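Local coordinates for putative periplasmic protein ydgH (Salmonella enterica subsp. enterica serovar Typhimurium, PDB 4EVU) that is of unknown function but is a putative periplasmic protein, represented here by its C-terminal YdgH/BhsA/McbA-like (DUF1471) domain, at residues 6-17 against 43-53. Sequence-based numbering, arbitrary orientation.
Sequences VEELNKATAAMM and AAKKGAKYYHI
Tyr51 turns one ring face to the backbone of Glu8: the CA of Glu8 sits 4.1 Å from the ring centroid, only 14° off the normal, a CH-pi contact. The Glu8 side chain then runs out extended, passing CB and CG across the phenol end of the ring, while Val6 CG1 meets the ring edge in its plane, 3.6 Å from Tyr51 CD2. The other methyl of Val6, CG2, reaches Ala44 CB at the end of helix 32-45, whose residues Val39 and Ala40 also touch Tyr51. On the opposite face of the sheet, Tyr50 lies beside Glu7 and points the same way; the carboxylate stands nearly perpendicular to the ring and brings Glu7 OE1 to its edge, 3.6 Å from Tyr50 CE1. Leu9 packs CD1 on Tyr50 CB.

Between these two faces, strands 7-8 and 50-57 pair in parallel: Glu7 N donates to Lys49 O, Tyr51 N to Glu7 O, and Leu9 N to Tyr51 O. A Schellman motif at Gly47 ends helix 32-45, and Lys49 and Tyr50 form a classic beta bulge opposite Tyr71. His52 prolongs the ladder: its ring, trans to the main-chain nitrogen (chi1 178°), delivers His52 ND1 to Leu9 O at 3.0 Å, the acceptor in the ring plane but the donor well above the carbonyl plane. Ala14 CB of helix 11-15, which Asn10 N-caps, covers one imidazole face, 3.6 Å from His52 CG.

The bond from His52 ND1 implies that this nitrogen carries a proton. Glu8 OE2 accepts from both a water and Met32 N of the second subunit, which should fix the carboxylate; the same water donates to Leu9 O and accepts from Ile53 N, so strand pairing and dimer contact share one network.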
# COMPACT_ATOMS: atom_id res chain seq x y z
N VAL B 6 0.93 -8.40 -14.71
CA VAL B 6 0.86 -6.94 -14.49
C VAL B 6 1.80 -6.57 -13.35
O VAL B 6 1.80 -7.22 -12.29
CB VAL B 6 -0.57 -6.48 -14.16
CG1 VAL B 6 -0.59 -5.01 -13.78
CG2 VAL B 6 -1.50 -6.77 -15.37
N GLU B 7 2.64 -5.56 -13.58
CA GLU B 7 3.65 -5.18 -12.60
C GLU B 7 3.48 -3.74 -12.12
O GLU B 7 3.10 -2.83 -12.87
CB GLU B 7 5.06 -5.33 -13.18
CG GLU B 7 5.51 -6.72 -13.59
CD GLU B 7 6.64 -6.66 -14.62
OE1 GLU B 7 7.57 -5.83 -14.47
OE2 GLU B 7 6.59 -7.43 -15.61
N GLU B 8 3.75 -3.54 -10.85
CA GLU B 8 3.77 -2.23 -10.26
C GLU B 8 5.11 -1.54 -10.59
O GLU B 8 6.17 -2.16 -10.47
CB GLU B 8 3.67 -2.32 -8.72
CG GLU B 8 3.50 -0.94 -8.08
CD GLU B 8 3.39 -0.94 -6.57
OE1 GLU B 8 3.86 -1.89 -5.89
OE2 GLU B 8 2.87 0.08 -6.06
N LEU B 9 5.05 -0.27 -10.99
CA LEU B 9 6.24 0.53 -11.24
C LEU B 9 6.56 1.43 -10.08
O LEU B 9 5.64 1.91 -9.37
CB LEU B 9 5.99 1.48 -12.41
CG LEU B 9 5.65 0.85 -13.73
CD1 LEU B 9 5.15 1.92 -14.69
CD2 LEU B 9 6.85 0.11 -14.30
N ASN B 10 7.83 1.72 -9.89
CA ASN B 10 8.23 2.74 -8.95
C ASN B 10 8.19 4.14 -9.61
O ASN B 10 7.99 4.26 -10.82
CB ASN B 10 9.56 2.41 -8.29
CG ASN B 10 10.71 2.43 -9.22
OD1 ASN B 10 10.73 3.12 -10.23
ND2 ASN B 10 11.71 1.61 -8.90
N LYS B 11 8.36 5.17 -8.81
CA LYS B 11 8.24 6.54 -9.28
C LYS B 11 9.18 6.85 -10.44
O LYS B 11 8.78 7.52 -11.40
CB LYS B 11 8.46 7.51 -8.11
CG LYS B 11 8.48 8.99 -8.44
CD LYS B 11 8.85 9.85 -7.21
CE LYS B 11 8.88 11.39 -7.53
NZ LYS B 11 9.48 12.25 -6.43
N ALA B 12 10.46 6.48 -10.31
CA ALA B 12 11.44 6.89 -11.32
C ALA B 12 11.17 6.17 -12.63
O ALA B 12 11.38 6.72 -13.72
CB ALA B 12 12.85 6.58 -10.85
N THR B 13 10.73 4.91 -12.55
CA THR B 13 10.43 4.17 -13.78
C THR B 13 9.19 4.78 -14.46
O THR B 13 9.22 5.06 -15.65
CB THR B 13 10.20 2.69 -13.49
OG1 THR B 13 11.28 2.16 -12.71
CG2 THR B 13 10.08 1.92 -14.76
N ALA B 14 8.12 5.02 -13.69
CA ALA B 14 6.89 5.57 -14.23
C ALA B 14 7.11 6.96 -14.81
O ALA B 14 6.47 7.34 -15.80
CB ALA B 14 5.82 5.61 -13.12
N ALA B 15 8.05 7.69 -14.24
CA ALA B 15 8.26 9.09 -14.64
C ALA B 15 8.70 9.23 -16.08
O ALA B 15 8.45 10.26 -16.71
CB ALA B 15 9.25 9.80 -13.70
N MSE B 16 9.36 8.20 -16.61
CA MSE B 16 9.86 8.23 -17.97
C MSE B 16 8.87 7.65 -18.99
O MSE B 16 9.12 7.68 -20.20
CB MSE B 16 11.23 7.55 -18.07
CG MSE B 16 11.21 6.07 -18.13
SE MSE B 16 13.02 5.30 -18.07
CE MSE B 16 13.63 5.90 -16.38
N MSE B 17 7.74 7.17 -18.51
CA MSE B 17 6.71 6.54 -19.34
C MSE B 17 5.47 7.39 -19.45
O MSE B 17 5.21 8.24 -18.58
CB MSE B 17 6.36 5.18 -18.75
CG MSE B 17 7.59 4.27 -18.65
SE MSE B 17 7.41 2.58 -17.77
CE MSE B 17 6.05 1.90 -18.95
N ALA B 43 -6.22 -3.06 -13.64
CA ALA B 43 -5.27 -2.72 -14.68
C ALA B 43 -5.34 -3.74 -15.81
O ALA B 43 -5.35 -3.41 -17.00
CB ALA B 43 -3.83 -2.65 -14.08
N ALA B 44 -5.32 -5.00 -15.43
CA ALA B 44 -5.39 -6.08 -16.44
C ALA B 44 -6.67 -5.95 -17.25
O ALA B 44 -6.66 -6.22 -18.43
CB ALA B 44 -5.31 -7.46 -15.79
N LYS B 45 -7.79 -5.64 -16.61
CA LYS B 45 -9.06 -5.57 -17.35
C LYS B 45 -9.02 -4.47 -18.43
O LYS B 45 -9.71 -4.57 -19.44
CB LYS B 45 -10.26 -5.32 -16.41
CG LYS B 45 -10.67 -6.47 -15.52
CD LYS B 45 -11.85 -6.15 -14.62
CE LYS B 45 -12.36 -7.40 -13.94
NZ LYS B 45 -13.45 -7.09 -12.96
N LYS B 46 -8.24 -3.42 -18.19
CA LYS B 46 -8.10 -2.29 -19.15
C LYS B 46 -6.95 -2.46 -20.13
O LYS B 46 -6.67 -1.55 -20.94
CB LYS B 46 -7.99 -0.95 -18.41
CG LYS B 46 -9.27 -0.60 -17.68
CD LYS B 46 -9.16 0.68 -16.89
CE LYS B 46 -10.51 1.28 -16.54
NZ LYS B 46 -10.87 2.31 -17.56
N GLY B 47 -6.29 -3.60 -20.12
CA GLY B 47 -5.21 -3.85 -21.05
C GLY B 47 -3.83 -3.36 -20.70
O GLY B 47 -2.97 -3.26 -21.58
N ALA B 48 -3.59 -3.05 -19.43
CA ALA B 48 -2.31 -2.49 -19.03
C ALA B 48 -1.38 -3.63 -18.69
O ALA B 48 -1.83 -4.68 -18.22
CB ALA B 48 -2.48 -1.59 -17.79
N LYS B 49 -0.10 -3.40 -18.92
CA LYS B 49 0.97 -4.28 -18.45
C LYS B 49 1.61 -3.77 -17.15
O LYS B 49 2.20 -4.56 -16.42
CB LYS B 49 2.04 -4.41 -19.55
CG LYS B 49 1.52 -5.01 -20.86
CD LYS B 49 1.52 -6.52 -20.84
CE LYS B 49 1.67 -7.13 -22.24
NZ LYS B 49 1.65 -8.63 -22.24
N TYR B 50 1.46 -2.48 -16.84
CA TYR B 50 2.07 -1.88 -15.67
C TYR B 50 1.10 -0.87 -15.08
O TYR B 50 0.27 -0.32 -15.81
CB TYR B 50 3.36 -1.14 -15.98
CG TYR B 50 4.33 -1.93 -16.80
CD1 TYR B 50 5.16 -2.87 -16.20
CD2 TYR B 50 4.34 -1.83 -18.18
CE1 TYR B 50 6.04 -3.66 -16.97
CE2 TYR B 50 5.18 -2.59 -18.94
CZ TYR B 50 6.02 -3.50 -18.35
OH TYR B 50 6.87 -4.24 -19.20
N TYR B 51 1.26 -0.59 -13.79
CA TYR B 51 0.55 0.51 -13.16
C TYR B 51 1.46 1.23 -12.17
O TYR B 51 2.43 0.66 -11.70
CB TYR B 51 -0.75 0.04 -12.47
CG TYR B 51 -0.49 -0.86 -11.30
CD1 TYR B 51 -0.30 -0.35 -10.04
CD2 TYR B 51 -0.45 -2.24 -11.48
CE1 TYR B 51 -0.07 -1.18 -8.94
CE2 TYR B 51 -0.20 -3.06 -10.38
CZ TYR B 51 -0.02 -2.52 -9.12
OH TYR B 51 0.24 -3.35 -8.05
N HIS B 52 1.10 2.46 -11.84
CA HIS B 52 1.79 3.23 -10.83
C HIS B 52 0.75 3.96 -10.00
O HIS B 52 -0.07 4.72 -10.52
CB HIS B 52 2.74 4.25 -11.45
CG HIS B 52 3.43 5.09 -10.44
ND1 HIS B 52 4.30 4.57 -9.50
CD2 HIS B 52 3.30 6.40 -10.17
CE1 HIS B 52 4.68 5.55 -8.70
NE2 HIS B 52 4.11 6.67 -9.10
N ILE B 53 0.74 3.68 -8.69
CA ILE B 53 -0.19 4.32 -7.79
C ILE B 53 0.14 5.82 -7.67
O ILE B 53 1.27 6.19 -7.42
CB ILE B 53 -0.25 3.62 -6.39
CG1 ILE B 53 -0.73 2.12 -6.53
CG2 ILE B 53 -1.09 4.45 -5.40
CD1 ILE B 53 -1.10 1.37 -5.31
O HOH W 1 3.01 2.29 -7.60